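Local atomic coordinates of toxin secretion ATP-binding protein (Vibrio parahaemolyticus RIMD 2210633, PDB entry 3B79), a protein that probably couples ATP hydrolysis to export across the cell membrane, the chain here being its N-terminal peptidase C39-like domain. Residues Asn10-Val15 against Glu26-Gly31; Ala60-Ile65 against Asn85-Glu90. All coordinates share one frame; numbering follows the deposited sequence.

Contact 1: Asn10-Val15 against Glu26-Gly31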
loop_
_atom_site.group_PDB
_atom_site.type_symbol
_atom_site.label_atom_id
_atom_site.label_comp_id
_atom_site.label_asym_id
_atom_site.label_seq_id
_atom_site.Cartn_x
_atom_site.Cartn_y
_atom_site.Cartn_z
ATOM N N ASN A 10 3.930 1.609 -6.302
ATOM C CA ASN A 10 5.046 1.543 -5.363
ATOM C C ASN A 10 4.663 0.699 -4.145
ATOM O O ASN A 10 5.442 -0.146 -3.662
ATOM C CB ASN A 10 5.450 2.965 -4.923
ATOM C CG ASN A 10 6.749 2.983 -4.129
ATOM O OD1 ASN A 10 6.760 3.027 -2.852
ATOM N ND2 ASN A 10 7.837 2.864 -4.838
ATOM N N SER A 11 3.464 0.949 -3.619
ATOM C CA SER A 11 3.030 0.215 -2.428
ATOM C C SER A 11 2.911 -1.292 -2.726
ATOM O O SER A 11 3.314 -2.134 -1.921
ATOM C CB SER A 11 1.674 0.762 -1.935
ATOM O OG SER A 11 1.792 2.129 -1.578
ATOM N N LEU A 12 2.354 -1.635 -3.899
ATOM C CA LEU A 12 2.183 -3.045 -4.246
ATOM C C LEU A 12 3.532 -3.729 -4.452
ATOM O O LEU A 12 3.705 -4.884 -4.044
ATOM C CB LEU A 12 1.361 -3.138 -5.542
ATOM C CG LEU A 12 1.132 -4.554 -6.050
ATOM C CD1 LEU A 12 0.359 -5.407 -5.036
ATOM C CD2 LEU A 12 0.409 -4.519 -7.421
ATOM N N ILE A 13 4.476 -3.035 -5.078
ATOM C CA ILE A 13 5.821 -3.608 -5.294
ATOM C C ILE A 13 6.462 -3.869 -3.965
ATOM O O ILE A 13 7.066 -4.947 -3.776
ATOM C CB ILE A 13 6.673 -2.662 -6.152
ATOM C CG1 ILE A 13 6.221 -2.780 -7.623
ATOM C CG2 ILE A 13 8.212 -2.967 -6.007
ATOM C CD1 ILE A 13 6.618 -4.015 -8.335
ATOM N N TYR A 14 6.343 -2.936 -3.026
ATOM C CA TYR A 14 6.924 -3.161 -1.687
ATOM C C TYR A 14 6.324 -4.440 -1.088
ATOM O O TYR A 14 7.066 -5.308 -0.597
ATOM C CB TYR A 14 6.679 -1.967 -0.730
ATOM C CG TYR A 14 7.202 -2.298 0.642
ATOM C CD1 TYR A 14 8.523 -2.028 0.977
ATOM C CD2 TYR A 14 6.401 -2.977 1.561
ATOM C CE1 TYR A 14 9.007 -2.407 2.218
ATOM C CE2 TYR A 14 6.901 -3.382 2.789
ATOM C CZ TYR A 14 8.224 -3.100 3.113
ATOM O OH TYR A 14 8.686 -3.527 4.376
ATOM N N VAL A 15 4.992 -4.599 -1.124
ATOM C CA VAL A 15 4.427 -5.772 -0.515
ATOM C C VAL A 15 4.847 -7.048 -1.235
ATOM O O VAL A 15 5.108 -8.082 -0.598
ATOM C CB VAL A 15 2.879 -5.645 -0.379
ATOM C CG1 VAL A 15 2.314 -6.946 0.204
ATOM C CG2 VAL A 15 2.550 -4.432 0.491
ATOM N N GLU A 26 6.463 -3.826 -14.556
ATOM C CA GLU A 26 5.874 -4.150 -15.877
ATOM C C GLU A 26 4.862 -5.294 -15.840
ATOM O O GLU A 26 3.718 -5.138 -16.295
ATOM C CB GLU A 26 6.956 -4.454 -16.950
ATOM C CG GLU A 26 7.179 -3.354 -18.017
ATOM C CD GLU A 26 8.249 -3.724 -19.066
ATOM O OE1 GLU A 26 8.279 -4.898 -19.516
ATOM O OE2 GLU A 26 9.058 -2.835 -19.448
ATOM N N ALA A 27 5.273 -6.436 -15.291
ATOM C CA ALA A 27 4.386 -7.585 -15.132
ATOM C C ALA A 27 3.129 -7.193 -14.367
ATOM O O ALA A 27 2.018 -7.666 -14.684
ATOM C CB ALA A 27 5.108 -8.741 -14.417
ATOM N N LEU A 28 3.286 -6.324 -13.374
ATOM C CA LEU A 28 2.140 -6.040 -12.501
ATOM C C LEU A 28 1.062 -5.219 -13.169
ATOM O O LEU A 28 -0.111 -5.269 -12.774
ATOM C CB LEU A 28 2.553 -5.303 -11.239
ATOM C CG LEU A 28 3.592 -6.067 -10.439
ATOM C CD1 LEU A 28 3.698 -5.459 -9.050
ATOM C CD2 LEU A 28 3.315 -7.543 -10.381
ATOM N N VAL A 29 1.443 -4.423 -14.160
ATOM C CA VAL A 29 0.423 -3.618 -14.860
ATOM C C VAL A 29 0.057 -4.183 -16.233
ATOM O O VAL A 29 -0.768 -3.597 -16.934
ATOM C CB VAL A 29 0.824 -2.133 -14.952
ATOM C CG1 VAL A 29 0.998 -1.514 -13.556
ATOM C CG2 VAL A 29 2.097 -1.987 -15.799
ATOM N N ASN A 30 0.655 -5.314 -16.621
ATOM C CA ASN A 30 0.459 -5.853 -17.985
ATOM C C ASN A 30 -0.988 -6.154 -18.307
ATOM O O ASN A 30 -1.629 -6.937 -17.616
ATOM C CB ASN A 30 1.292 -7.136 -18.187
ATOM C CG ASN A 30 1.349 -7.577 -19.667
ATOM O OD1 ASN A 30 1.331 -8.761 -19.976
ATOM N ND2 ASN A 30 1.424 -6.615 -20.555
ATOM N N GLY A 31 -1.480 -5.568 -19.395
ATOM C CA GLY A 31 -2.860 -5.790 -19.819
ATOM C C GLY A 31 -3.930 -5.037 -19.027
ATOM O O GLY A 31 -5.131 -5.298 -19.209
#
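L28 reaches from the short helix 25-29 to meet L12 and I13 on helix 7-18, and it accounts for more than half of the 129 Å² buried between the two segments. The CB of L28 points toward helix 7-18. With chi1 at -57° CG stands anti to the carbonyl carbon, and chi2 of -166° extends CD1 away from CA, making this methyl the part of L28 that does the touching. CD1 meets the tip of L12 head-on, lying 3.8 Å from L12 CD2 and 4.1 Å from L12 CG. The I13 side chain crosses that of L28 at a slant; I13 was modelled in two conformers. In the one described, I13 CD1 is only 3.3 Å from L28 CD1, too short for two methyls, so the detail of this approach is doubtful. The backbones stay well apart, with the CA atoms of I13 and L28 separated by 8.5 Å, and the branched side chains bridge the interval. Helix 44-51 flanks both partners: L12 packs on L44, A47 and A48, and L28 on A51. On another face of helix 7-18, S11 and Y14 touch V83 of strand 80-88, joining this three-helix cluster to the antiparallel sheet of the papain-like C39 fold.

Contact 2: Ala60-Ile65 against Asn85-Glu90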
loop_
_atom_site.group_PDB
_atom_site.type_symbol
_atom_site.label_atom_id
_atom_site.label_comp_id
_atom_site.label_asym_id
_atom_site.label_seq_id
_atom_site.Cartn_x
_atom_site.Cartn_y
_atom_site.Cartn_z
ATOM N N ALA A 60 -11.877 0.670 7.350
ATOM C CA ALA A 60 -11.658 0.604 8.813
ATOM C C ALA A 60 -11.017 1.897 9.255
ATOM O O ALA A 60 -10.208 2.490 8.503
ATOM C CB ALA A 60 -10.697 -0.537 9.188
ATOM N N GLU A 61 -11.326 2.349 10.465
ATOM C CA GLU A 61 -10.565 3.465 11.027
ATOM C C GLU A 61 -9.128 2.982 11.268
ATOM O O GLU A 61 -8.907 1.822 11.605
ATOM C CB GLU A 61 -11.182 3.950 12.352
ATOM C CG GLU A 61 -12.605 4.447 12.252
ATOM C CD GLU A 61 -13.233 4.867 13.581
ATOM O OE1 GLU A 61 -12.622 4.726 14.656
ATOM O OE2 GLU A 61 -14.386 5.354 13.532
ATOM N N LEU A 62 -8.159 3.889 11.155
ATOM C CA LEU A 62 -6.718 3.533 11.164
ATOM C C LEU A 62 -6.351 2.683 12.381
ATOM O O LEU A 62 -5.623 1.700 12.274
ATOM C CB LEU A 62 -5.881 4.830 11.121
ATOM C CG LEU A 62 -4.361 4.575 11.025
ATOM C CD1 LEU A 62 -3.987 3.934 9.709
ATOM C CD2 LEU A 62 -3.649 5.943 11.187
ATOM N N GLU A 63 -6.834 3.118 13.542
ATOM C CA GLU A 63 -6.448 2.470 14.807
ATOM C C GLU A 63 -7.207 1.163 15.046
ATOM O O GLU A 63 -6.936 0.472 16.050
ATOM C CB GLU A 63 -6.663 3.437 15.970
ATOM C CG GLU A 63 -5.644 4.629 15.833
ATOM C CD GLU A 63 -5.770 5.679 16.925
ATOM O OE1 GLU A 63 -6.424 5.429 17.958
ATOM O OE2 GLU A 63 -5.197 6.774 16.756
ATOM N N LYS A 64 -8.085 0.773 14.115
ATOM C CA LYS A 64 -8.761 -0.521 14.183
ATOM C C LYS A 64 -8.116 -1.575 13.291
ATOM O O LYS A 64 -8.500 -2.751 13.347
ATOM C CB LYS A 64 -10.249 -0.364 13.837
ATOM C CG LYS A 64 -10.992 0.623 14.776
ATOM C CD LYS A 64 -11.052 0.203 16.174
ATOM C CE LYS A 64 -12.038 0.968 17.019
ATOM N NZ LYS A 64 -11.314 1.797 17.948
ATOM N N ILE A 65 -7.136 -1.183 12.491
ATOM C CA ILE A 65 -6.446 -2.135 11.600
ATOM C C ILE A 65 -5.489 -2.976 12.489
ATOM O O ILE A 65 -4.668 -2.407 13.221
ATOM C CB ILE A 65 -5.685 -1.385 10.447
ATOM C CG1 ILE A 65 -6.684 -0.601 9.566
ATOM C CG2 ILE A 65 -4.873 -2.403 9.630
ATOM C CD1 ILE A 65 -6.005 0.248 8.539
ATOM N N ASN A 85 3.369 -0.344 7.708
ATOM C CA ASN A 85 4.206 -1.449 8.181
ATOM C C ASN A 85 3.952 -1.775 9.652
ATOM O O ASN A 85 3.952 -2.954 10.034
ATOM C CB ASN A 85 5.684 -1.067 8.007
ATOM C CG ASN A 85 6.047 -0.760 6.536
ATOM O OD1 ASN A 85 6.443 -1.657 5.773
ATOM N ND2 ASN A 85 5.975 0.457 6.159
ATOM N N SER A 86 3.703 -0.755 10.480
ATOM C CA SER A 86 3.409 -0.941 11.912
ATOM C C SER A 86 2.895 0.359 12.505
ATOM O O SER A 86 3.091 1.418 11.917
ATOM C CB SER A 86 4.640 -1.426 12.695
ATOM O OG SER A 86 5.650 -0.443 12.753
ATOM N N ILE A 87 2.249 0.272 13.669
ATOM C CA ILE A 87 1.862 1.450 14.463
ATOM C C ILE A 87 2.230 1.233 15.906
ATOM O O ILE A 87 1.964 0.152 16.448
ATOM C CB ILE A 87 0.349 1.867 14.397
ATOM C CG1 ILE A 87 -0.048 2.311 12.997
ATOM C CG2 ILE A 87 0.010 2.970 15.436
ATOM C CD1 ILE A 87 -1.554 2.634 12.836
ATOM N N ASN A 88 2.872 2.225 16.505
ATOM C CA ASN A 88 3.161 2.203 17.922
ATOM C C ASN A 88 2.252 3.221 18.644
ATOM O O ASN A 88 2.441 4.423 18.509
ATOM C CB ASN A 88 4.662 2.485 18.127
ATOM C CG ASN A 88 5.086 2.304 19.591
ATOM O OD1 ASN A 88 4.301 2.580 20.500
ATOM N ND2 ASN A 88 6.314 1.855 19.817
HETATM N N MSE A 89 1.258 2.736 19.403
HETATM C CA MSE A 89 0.311 3.616 20.085
HETATM C C MSE A 89 0.882 4.279 21.325
HETATM O O MSE A 89 0.304 5.248 21.812
HETATM C CB MSE A 89 -1.001 2.877 20.418
HETATM C CG MSE A 89 -1.835 2.505 19.173
HETATM SE SE MSE A 89 -2.360 4.044 18.153
HETATM C CE MSE A 89 -3.016 5.200 19.606
ATOM N N GLU A 90 1.994 3.753 21.838
ATOM C CA GLU A 90 2.652 4.357 23.002
ATOM C C GLU A 90 3.386 5.593 22.546
ATOM O O GLU A 90 3.191 6.680 23.117
ATOM C CB GLU A 90 3.634 3.391 23.676
ATOM C CG GLU A 90 4.317 3.968 24.937
ATOM C CD GLU A 90 3.397 4.114 26.150
ATOM O OE1 GLU A 90 2.262 3.578 26.132
ATOM O OE2 GLU A 90 3.829 4.759 27.140
#
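Side-chain packing by L62 and E63 against I87 and M89 joins a 3-10 turn, 62-64, to the end of strand 80-88, an inner strand of the antiparallel sheet of this C39-like domain. The turn lies in the connection between strands 53-59 and 72-76, and no hydrogen bond links the segments. Of the four residues, L62 is buried and supplies the inner half of the contact. I87 points its CB toward the turn and, with chi2 at 176°, extends CD1 to within 3.9 Å of L62 CG. Farther out, the extended E63 side chain crosses selenomethionine M89 at about a right angle. M89 is bent at both chi2 (-60°) and chi3, which lays SE 4.0 Å from E63 CD and CE 3.8 Å from E63 OE1, a van der Waals contact with the carboxylate. Helix 110-116 borders both pairs: L114 touches L62 and E63, while L110 touches E63 and M89. Along the strand, N85 and S86 both face E95 in a classic beta bulge. Where the strand ends, N88 folds its amide back in an Asx turn: OD1, which also accepts from T91 N, takes the backbone N-H of E90 in its carbonyl plane at 2.9 Å, bent to 131° at the hydrogen.

Contact 1 is wholly buried and purely aliphatic, whereas contact 2 is only partly buried, grading from the L62-I87 hydrocarbon pair to a carboxylate and a selenomethionine at the surface. The first pairs two helices close together in the chain; the second ties a turn to a strand, with strand 72-76 and the first part of 80-88 between them in sequence. They occupy opposite sides of the domain's centre, their own centres about 25 Å apart, yet their segments meet where Y14 of helix 7-18, which takes no part in contact 1, packs its OH 3.2 Å from OD1 of N85, two residues before I87.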